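GCN5-related N-acetyltransferase (Anabaena variabilis, PDB 2OZG) binds coenzyme A and probably transfers an acetyl group to an amine substrate, perhaps an aminoglycoside, as a member of the GNAT acetyltransferase family. Local coordinates at residues T104-E107 against I108-D112; E141-T144 against D145-Q148; Q172-A175 against Q176-G180. All blocks are in the same frame, centred on the assembly; numbering follows the deposited sequence. Where two conformers were deposited one is given.

From the N terminus, the three contacts come in series, and none encloses or crosses another. Contact 1 ends helix 96-110, the helix between the parallel strands 75-87 and 115-118 of the first acetyltransferase region. Contact 2 turns the chain where strand 132-143 finishes, beside helix 239-250 and strand 258-263 of the second such region, about 46 Å from contact 1 between centres and on the opposite side of the chain's centre. Contact 3 finishes helix 165-177, packs on strand 58-72 through Trp-71 and leads into strand 182-183, about 25 Å from contact 1 and about 27 Å from contact 2 between centres. Each closes only a local turn.

Contact 1 (T104-E107 against I108-D112); sequences TLQE and ISEQD
The side chain of Gln-106 leaves the helix with CG anti to the backbone N and then bends at chi2 (64°), which swings its amide over to Glu-110. NE2 of Gln-106 and OE2 of Glu-110 come within 2.7 Å, but the N-H points poorly at the oxygen and the bond is weak; the amide and carboxylate planes stand 71° apart. Both residues are exposed, and long polar chains suit that face. Ser-109 places OG between its backbone N and carbonyl carbon (chi1 85°), folding the hydroxyl back to donate to Gln-106 O at 2.7 Å. That oxygen also accepts Glu-110 N at 3.0 Å, both donors arriving from the same face of its carbonyl plane. This is the last turn of helix 96-110, the crossover helix between strands 75-87 and 115-118 of the GNAT fold. A Schellman motif ends it: Asp-112 adopts positive phi, and its N bonds to Ser-109 O at 3.0 Å. On the buried side, Thr-104 and Ile-108 lie alongside each other, methyl CG2 of Thr-104 being 3.9 Å from CD1 of Ile-108. The branched, methyl-bearing side chains fit here, both touching Ile-82 of strand 75-87; Thr-104 hands its buried OG1 to Leu-100 O one turn back. The extended Glu-107 reaches instead to Arg-51 in a salt bridge and to Tyr-12 in a hydrogen bond.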
ATOM      1  N   THR A 104       8.656 -17.467  39.938  1.00 32.67           N
ATOM      2  CA  THR A 104       7.292 -17.804  39.613  1.00 32.51           C
ATOM      3  C   THR A 104       7.095 -19.304  39.414  1.00 33.92           C
ATOM      4  O   THR A 104       6.160 -19.883  39.949  1.00 30.87           O
ATOM      5  CB  THR A 104       6.870 -17.051  38.303  1.00 34.47           C
ATOM      6  OG1 THR A 104       6.997 -15.647  38.526  1.00 32.98           O
ATOM      7  CG2 THR A 104       5.459 -17.351  37.916  1.00 37.37           C
ATOM      8  N   LEU A 105       7.957 -19.937  38.623  1.00 34.08           N
ATOM      9  CA  LEU A 105       7.891 -21.375  38.435  1.00 31.12           C
ATOM     10  C   LEU A 105       8.027 -22.144  39.747  1.00 31.93           C
ATOM     11  O   LEU A 105       7.313 -23.117  39.993  1.00 29.19           O
ATOM     12  CB  LEU A 105       8.955 -21.833  37.433  1.00 30.84           C
ATOM     13  CG  LEU A 105       8.664 -21.573  35.982  1.00 30.78           C
ATOM     14  CD1 LEU A 105       9.900 -21.946  35.131  1.00 26.69           C
ATOM     15  CD2 LEU A 105       7.472 -22.386  35.535  1.00 30.81           C
ATOM     16  N   GLN A 106       8.941 -21.709  40.598  1.00 34.26           N
ATOM     17  CA  GLN A 106       9.113 -22.315  41.901  1.00 35.44           C
ATOM     18  C   GLN A 106       7.832 -22.179  42.695  1.00 37.19           C
ATOM     19  O   GLN A 106       7.427 -23.121  43.376  1.00 34.10           O
ATOM     20  CB  GLN A 106      10.283 -21.684  42.648  1.00 35.67           C
ATOM     21  CG  GLN A 106      10.388 -22.051  44.154  1.00 43.25           C
ATOM     22  CD  GLN A 106      10.648 -23.563  44.444  1.00 64.19           C
ATOM     23  OE1 GLN A 106      10.855 -24.392  43.534  1.00 68.52           O
ATOM     24  NE2 GLN A 106      10.656 -23.905  45.732  1.00 60.99           N
ATOM     25  N   GLU A 107       7.172 -21.023  42.618  1.00 34.92           N
ATOM     26  CA  GLU A 107       5.906 -20.883  43.346  1.00 38.91           C
ATOM     27  C   GLU A 107       4.841 -21.832  42.788  1.00 36.46           C
ATOM     28  O   GLU A 107       4.123 -22.487  43.516  1.00 34.64           O
ATOM     29  CB  GLU A 107       5.402 -19.443  43.284  1.00 38.23           C
ATOM     30  CG  GLU A 107       4.074 -19.286  43.947  1.00 41.07           C
ATOM     31  CD  GLU A 107       3.573 -17.858  43.972  1.00 46.69           C
ATOM     32  OE1 GLU A 107       4.331 -16.902  43.626  1.00 42.43           O
ATOM     33  OE2 GLU A 107       2.395 -17.706  44.343  1.00 46.56           O
ATOM     34  N   ILE A 108       4.729 -21.913  41.471  1.00 33.81           N
ATOM     35  CA  ILE A 108       3.724 -22.783  40.855  1.00 32.97           C
ATOM     36  C   ILE A 108       3.959 -24.244  41.300  1.00 35.43           C
ATOM     37  O   ILE A 108       3.012 -24.976  41.684  1.00 34.23           O
ATOM     38  CB  ILE A 108       3.772 -22.613  39.328  1.00 33.78           C
ATOM     39  CG1 ILE A 108       3.354 -21.171  38.970  1.00 35.32           C
ATOM     40  CG2 ILE A 108       2.872 -23.618  38.625  1.00 34.09           C
ATOM     41  CD1 ILE A 108       3.717 -20.765  37.547  1.00 30.12           C
ATOM     42  N   SER A 109       5.228 -24.629  41.335  1.00 33.41           N
ATOM     43  CA  SER A 109       5.592 -25.943  41.730  1.00 36.62           C
ATOM     44  C   SER A 109       5.149 -26.200  43.184  1.00 36.32           C
ATOM     45  O   SER A 109       4.628 -27.264  43.485  1.00 31.24           O
ATOM     46  CB  SER A 109       7.094 -26.191  41.551  1.00 36.80           C
ATOM     47  OG  SER A 109       7.806 -25.726  42.682  1.00 42.90           O
ATOM     48  N   GLU A 110       5.355 -25.224  44.069  1.00 38.75           N
ATOM     49  CA  GLU A 110       4.976 -25.362  45.471  1.00 39.55           C
ATOM     50  C   GLU A 110       3.486 -25.447  45.660  1.00 38.73           C
ATOM     51  O   GLU A 110       3.029 -25.813  46.736  1.00 41.42           O
ATOM     52  CB  GLU A 110       5.502 -24.182  46.295  1.00 40.35           C
ATOM     53  CG  GLU A 110       7.030 -24.168  46.427  1.00 40.87           C
ATOM     54  CD  GLU A 110       7.562 -22.843  46.962  1.00 49.54           C
ATOM     55  OE1 GLU A 110       6.805 -21.821  46.925  1.00 62.24           O
ATOM     56  OE2 GLU A 110       8.749 -22.821  47.382  1.00 56.41           O
ATOM     57  N   GLN A 111       2.724 -25.084  44.632  1.00 38.31           N
ATOM     58  CA  GLN A 111       1.272 -25.143  44.696  1.00 38.03           C
ATOM     59  C   GLN A 111       0.744 -26.414  44.059  1.00 39.08           C
ATOM     60  O   GLN A 111      -0.467 -26.610  43.992  1.00 39.97           O
ATOM     61  CB  GLN A 111       0.656 -23.910  44.024  1.00 40.52           C
ATOM     62  CG  GLN A 111       0.923 -22.597  44.703  1.00 35.78           C
ATOM     63  CD  GLN A 111       0.522 -22.568  46.185  1.00 50.37           C
ATOM     64  OE1 GLN A 111       1.316 -22.162  47.039  1.00 57.75           O
ATOM     65  NE2 GLN A 111      -0.675 -23.056  46.496  1.00 49.93           N
ATOM     66  N   ASP A 112       1.657 -27.274  43.596  1.00 37.98           N
ATOM     67  CA  ASP A 112       1.324 -28.524  42.943  1.00 37.13           C
ATOM     68  C   ASP A 112       0.538 -28.334  41.641  1.00 37.60           C
ATOM     69  O   ASP A 112      -0.303 -29.129  41.263  1.00 35.16           O
ATOM     70  CB  ASP A 112       0.619 -29.468  43.893  1.00 41.93           C
ATOM     71  CG  ASP A 112       1.493 -29.839  45.092  1.00 46.48           C
ATOM     72  OD1 ASP A 112       2.733 -29.973  44.911  1.00 48.52           O
ATOM     73  OD2 ASP A 112       0.943 -29.969  46.205  1.00 57.15           O
TER

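Contact 2 (E141-T144 against D145-Q148); sequences EIPT and DSIQ
Ser-146 bends back over Pro-143 as strand 132-143 gives way to a type I beta-turn, closed by Ser-146 N on Pro-143 O at 3.0 Å. Its CB passes CG of the proline ring at 4.0 Å; beyond it OG, set between the backbone N and carbonyl carbon (chi1 76°), meets Pro-143 O at 2.8 Å, in the carbonyl plane and on a lone pair. The same OG lies 3.4 Å from CG1 of Ile-142. Ser-146 N, by contrast, approaches Pro-143 O from above the carbonyl plane. Serine suits the position because its short hydroxyl can return to a carbonyl three residues back. A weak bond from Ile-147 N to Thr-144 O closes an overlapping turn, and a water donates to Thr-144 O while accepting from Gln-148 N. CD1 of Ile-142 packs 3.9 Å from CG1 of Ile-147, the two side chains crossing at about a right angle; Ile-147 continues onto Trp-246 and Ile-249 of helix 239-250, a setting for which a branched apolar residue is apt. Gripped by both N and OG of Ser-146, Pro-143 O has its polarity met twice within the turn, and OG is also hydrogen-bonded to Ser-277.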
ATOM      1  N   GLU A 141      -9.541 -14.987   8.530  1.00 31.53           N
ATOM      2  CA  GLU A 141     -10.367 -13.909   8.046  1.00 34.39           C
ATOM      3  C   GLU A 141     -11.029 -14.349   6.778  1.00 33.41           C
ATOM      4  O   GLU A 141     -10.480 -15.193   6.070  1.00 35.45           O
ATOM      5  CB  GLU A 141      -9.545 -12.649   7.739  1.00 34.56           C
ATOM      6  CG  GLU A 141      -8.696 -12.726   6.527  1.00 38.94           C
ATOM      7  CD  GLU A 141      -8.061 -11.368   6.223  1.00 43.24           C
ATOM      8  OE1 GLU A 141      -7.270 -10.921   7.067  1.00 45.62           O
ATOM      9  OE2 GLU A 141      -8.364 -10.763   5.149  1.00 46.13           O
ATOM     10  N   ILE A 142     -12.162 -13.735   6.451  1.00 31.68           N
ATOM     11  CA  ILE A 142     -12.861 -14.082   5.233  1.00 29.59           C
ATOM     12  C   ILE A 142     -13.786 -12.985   4.769  1.00 30.68           C
ATOM     13  O   ILE A 142     -14.418 -12.310   5.607  1.00 31.73           O
ATOM     14  CB  ILE A 142     -13.682 -15.364   5.487  1.00 29.93           C
ATOM     15  CG1 ILE A 142     -14.318 -15.886   4.213  1.00 28.31           C
ATOM     16  CG2 ILE A 142     -14.806 -15.134   6.529  1.00 29.64           C
ATOM     17  CD1 ILE A 142     -14.976 -17.246   4.394  1.00 31.90           C
ATOM     18  N   PRO A 143     -13.880 -12.786   3.428  1.00 34.05           N
ATOM     19  CA  PRO A 143     -14.889 -11.848   2.946  1.00 32.72           C
ATOM     20  C   PRO A 143     -16.302 -12.417   3.147  1.00 34.29           C
ATOM     21  O   PRO A 143     -16.599 -13.575   2.770  1.00 35.31           O
ATOM     22  CB  PRO A 143     -14.521 -11.614   1.484  1.00 33.14           C
ATOM     23  CG  PRO A 143     -13.572 -12.735   1.085  1.00 38.73           C
ATOM     24  CD  PRO A 143     -13.030 -13.335   2.345  1.00 34.81           C
ATOM     25  N   THR A 144     -17.168 -11.594   3.739  1.00 35.85           N
ATOM     26  CA  THR A 144     -18.503 -12.021   4.105  1.00 34.73           C
ATOM     27  C   THR A 144     -19.281 -12.503   2.899  1.00 33.75           C
ATOM     28  O   THR A 144     -20.012 -13.466   2.989  1.00 34.18           O
ATOM     29  CB  THR A 144     -19.290 -10.878   4.793  1.00 34.95           C
ATOM     30  OG1 THR A 144     -18.466 -10.163   5.711  1.00 36.43           O
ATOM     31  CG2 THR A 144     -20.448 -11.413   5.576  1.00 41.67           C
ATOM     32  N   ASP A 145     -19.097 -11.854   1.749  1.00 33.45           N
ATOM     33  CA  ASP A 145     -19.843 -12.251   0.576  1.00 35.81           C
ATOM     34  C   ASP A 145     -19.358 -13.534  -0.145  1.00 37.05           C
ATOM     35  O   ASP A 145     -19.940 -13.924  -1.164  1.00 37.15           O
ATOM     36  CB  ASP A 145     -19.983 -11.062  -0.386  1.00 38.14           C
ATOM     37  CG  ASP A 145     -18.681 -10.644  -0.990  1.00 51.26           C
ATOM     38  OD1 ASP A 145     -17.653 -11.322  -0.740  1.00 60.56           O
ATOM     39  OD2 ASP A 145     -18.700  -9.617  -1.729  1.00 62.48           O
ATOM     40  N   SER A 146     -18.296 -14.165   0.358  1.00 33.38           N
ATOM     41  CA  SER A 146     -17.803 -15.404  -0.192  1.00 36.25           C
ATOM     42  C   SER A 146     -18.369 -16.604   0.580  1.00 36.99           C
ATOM     43  O   SER A 146     -18.249 -17.736   0.132  1.00 32.82           O
ATOM     44  CB  SER A 146     -16.271 -15.442  -0.172  1.00 37.33           C
ATOM     45  OG  SER A 146     -15.790 -15.686   1.145  1.00 36.03           O
ATOM     46  N   ILE A 147     -19.074 -16.364   1.690  1.00 38.87           N
ATOM     47  CA  ILE A 147     -19.578 -17.493   2.533  1.00 38.86           C
ATOM     48  C   ILE A 147     -20.686 -18.255   1.878  1.00 42.30           C
ATOM     49  O   ILE A 147     -20.649 -19.494   1.805  1.00 41.25           O
ATOM     50  CB  ILE A 147     -19.999 -17.019   3.907  1.00 40.48           C
ATOM     51  CG1 ILE A 147     -18.747 -16.490   4.623  1.00 41.24           C
ATOM     52  CG2 ILE A 147     -20.594 -18.192   4.696  1.00 34.74           C
ATOM     53  CD1 ILE A 147     -19.032 -15.677   5.897  1.00 39.39           C
ATOM     54  N   GLN A 148     -21.678 -17.513   1.398  1.00 41.55           N
ATOM     55  CA  GLN A 148     -22.742 -18.084   0.612  1.00 45.08           C
ATOM     56  C   GLN A 148     -23.303 -19.397   1.174  1.00 46.00           C
ATOM     57  O   GLN A 148     -23.327 -20.421   0.498  1.00 43.23           O
ATOM     58  CB  GLN A 148     -22.250 -18.272  -0.835  1.00 41.78           C
ATOM     59  CG  GLN A 148     -21.779 -16.968  -1.523  1.00 48.11           C
ATOM     60  CD  GLN A 148     -20.910 -17.223  -2.767  1.00 51.28           C
ATOM     61  OE1 GLN A 148     -20.766 -18.369  -3.216  1.00 55.46           O
ATOM     62  NE2 GLN A 148     -20.335 -16.146  -3.331  1.00 54.92           N
TER
HETATM   63  O   HOH W   1     -22.118 -14.767   1.674  1.00 32.34           O

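Contact 3 (Q172-A175 against Q176-G180)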
ATOM      1  N   GLN A 172     -17.467 -25.060  28.403  0.50 32.06           N
ATOM      2  CA  GLN A 172     -16.821 -26.220  29.021  0.50 34.61           C
ATOM      3  C   GLN A 172     -17.065 -27.521  28.248  0.50 34.42           C
ATOM      4  O   GLN A 172     -16.278 -28.450  28.390  0.50 36.64           O
ATOM      5  CB  GLN A 172     -17.179 -26.334  30.512  0.50 32.33           C
ATOM      6  CG  GLN A 172     -16.143 -27.175  31.318  0.50 35.61           C
ATOM      7  CD  GLN A 172     -16.067 -26.794  32.796  0.50 39.83           C
ATOM      8  OE1 GLN A 172     -17.093 -26.524  33.444  0.50 49.42           O
ATOM      9  NE2 GLN A 172     -14.838 -26.782  33.347  0.50 31.77           N
ATOM     10  N   GLN A 173     -18.136 -27.605  27.444  1.00 34.96           N
ATOM     11  CA  GLN A 173     -18.335 -28.781  26.575  1.00 35.76           C
ATOM     12  C   GLN A 173     -17.389 -28.827  25.382  1.00 33.01           C
ATOM     13  O   GLN A 173     -16.867 -29.850  25.070  1.00 35.90           O
ATOM     14  CB  GLN A 173     -19.763 -28.874  26.070  1.00 38.47           C
ATOM     15  CG  GLN A 173     -20.709 -29.246  27.117  1.00 36.31           C
ATOM     16  CD  GLN A 173     -22.158 -29.156  26.656  1.00 41.35           C
ATOM     17  OE1 GLN A 173     -22.657 -30.057  25.959  1.00 36.30           O
ATOM     18  NE2 GLN A 173     -22.865 -28.092  27.112  1.00 37.86           N
ATOM     19  N   GLN A 174     -17.231 -27.722  24.677  1.00 33.40           N
ATOM     20  CA  GLN A 174     -16.235 -27.628  23.590  1.00 33.36           C
ATOM     21  C   GLN A 174     -14.788 -27.727  24.156  1.00 28.54           C
ATOM     22  O   GLN A 174     -13.879 -28.276  23.532  1.00 31.13           O
ATOM     23  CB  GLN A 174     -16.456 -26.291  22.834  1.00 27.51           C
ATOM     24  CG  GLN A 174     -15.457 -26.049  21.744  1.00 36.61           C
ATOM     25  CD  GLN A 174     -15.961 -25.147  20.631  1.00 35.46           C
ATOM     26  OE1 GLN A 174     -17.066 -25.353  20.117  1.00 34.73           O
ATOM     27  NE2 GLN A 174     -15.114 -24.173  20.201  1.00 32.66           N
ATOM     28  N   ALA A 175     -14.592 -27.196  25.352  1.00 29.51           N
ATOM     29  CA  ALA A 175     -13.263 -27.158  26.008  1.00 30.16           C
ATOM     30  C   ALA A 175     -12.825 -28.573  26.276  1.00 30.61           C
ATOM     31  O   ALA A 175     -11.737 -29.013  25.880  1.00 29.62           O
ATOM     32  CB  ALA A 175     -13.330 -26.372  27.384  1.00 29.06           C
ATOM     33  N   GLN A 176     -13.715 -29.327  26.892  1.00 34.83           N
ATOM     34  CA  GLN A 176     -13.383 -30.695  27.277  1.00 32.85           C
ATOM     35  C   GLN A 176     -13.056 -31.518  26.049  1.00 33.41           C
ATOM     36  O   GLN A 176     -12.236 -32.421  26.128  1.00 32.87           O
ATOM     37  CB  GLN A 176     -14.509 -31.285  28.100  1.00 34.89           C
ATOM     38  CG  GLN A 176     -14.197 -32.660  28.733  1.00 40.73           C
ATOM     39  CD  GLN A 176     -14.387 -33.829  27.779  1.00 49.73           C
ATOM     40  OE1 GLN A 176     -15.296 -33.821  26.962  1.00 44.12           O
ATOM     41  NE2 GLN A 176     -13.553 -34.863  27.915  1.00 41.89           N
ATOM     42  N   LEU A 177     -13.654 -31.160  24.909  1.00 32.88           N
ATOM     43  CA  LEU A 177     -13.452 -31.871  23.613  1.00 33.60           C
ATOM     44  C   LEU A 177     -12.298 -31.403  22.764  1.00 31.39           C
ATOM     45  O   LEU A 177     -11.927 -32.069  21.782  1.00 32.03           O
ATOM     46  CB  LEU A 177     -14.728 -31.767  22.754  1.00 36.26           C
ATOM     47  CG  LEU A 177     -15.951 -32.478  23.299  1.00 42.37           C
ATOM     48  CD1 LEU A 177     -17.173 -32.129  22.496  1.00 42.64           C
ATOM     49  CD2 LEU A 177     -15.746 -33.975  23.330  1.00 40.39           C
ATOM     50  N   THR A 178     -11.698 -30.277  23.138  1.00 32.89           N
ATOM     51  CA  THR A 178     -10.648 -29.668  22.359  1.00 33.45           C
ATOM     52  C   THR A 178      -9.320 -29.705  23.120  1.00 33.14           C
ATOM     53  O   THR A 178      -9.161 -29.098  24.203  1.00 32.99           O
ATOM     54  CB  THR A 178     -11.034 -28.221  22.025  1.00 34.57           C
ATOM     55  OG1 THR A 178     -12.425 -28.165  21.584  1.00 33.35           O
ATOM     56  CG2 THR A 178     -10.129 -27.691  20.958  1.00 38.31           C
ATOM     57  N   HIS A 179      -8.399 -30.463  22.567  1.00 33.88           N
ATOM     58  CA  HIS A 179      -7.048 -30.713  23.115  1.00 31.83           C
ATOM     59  C   HIS A 179      -6.317 -29.369  23.121  1.00 33.49           C
ATOM     60  O   HIS A 179      -6.139 -28.713  22.056  1.00 33.24           O
ATOM     61  CB  HIS A 179      -6.392 -31.774  22.228  1.00 33.11           C
ATOM     62  CG  HIS A 179      -5.144 -32.418  22.763  1.00 32.29           C
ATOM     63  ND1 HIS A 179      -5.097 -33.100  23.958  1.00 33.12           N
ATOM     64  CD2 HIS A 179      -3.934 -32.617  22.174  1.00 34.15           C
ATOM     65  CE1 HIS A 179      -3.901 -33.636  24.109  1.00 34.74           C
ATOM     66  NE2 HIS A 179      -3.174 -33.359  23.043  1.00 34.05           N
ATOM     67  N   GLY A 180      -6.043 -28.890  24.347  1.00 31.60           N
ATOM     68  CA  GLY A 180      -5.390 -27.593  24.534  1.00 31.76           C
ATOM     69  C   GLY A 180      -6.242 -26.440  25.064  1.00 31.54           C
ATOM     70  O   GLY A 180      -5.668 -25.418  25.471  1.00 32.00           O
TER
HETATM   71  O   HOH W   2     -17.396 -32.254  26.458  1.00 30.49           O
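Among backbone bonds, Gln-176 N reaches Gln-172 O at 3.1 Å, still four residues back, whereas Thr-178 N reaches Ala-175 O at 3.0 Å, only three back; both donors lie above the planes of their carbonyls. Leu-177 N makes weak bonds to both Gln-173 O and Gln-174 O. The change of spacing marks the weakly bonded last turn of helix 165-177, from which the chain runs on to strand 182-183. Of the side-chain bonds, that from Thr-178 OG1 to Gln-174 O is modelled very short, at 2.4 Å, so its detail is doubtful; with OG1 beside its own backbone N (chi1 -45°), the threonine probably turns its hydroxyl back to a carbonyl at the helix end, and its side chain runs alongside that of Gln-174. A water donates to Gln-173 O and to Gln-176 OE1, tying the bent glutamine to the helix, while Gln-176 NE2 bonds to Gly-74 O. In close packing, CG of Leu-177 rests against the carbonyl oxygen of Gln-173 at 3.3 Å, and the leucine side chain packs on Arg-363 of the second subunit. Ala-175, small enough for a buried site, touches Trp-71 of strand 58-72.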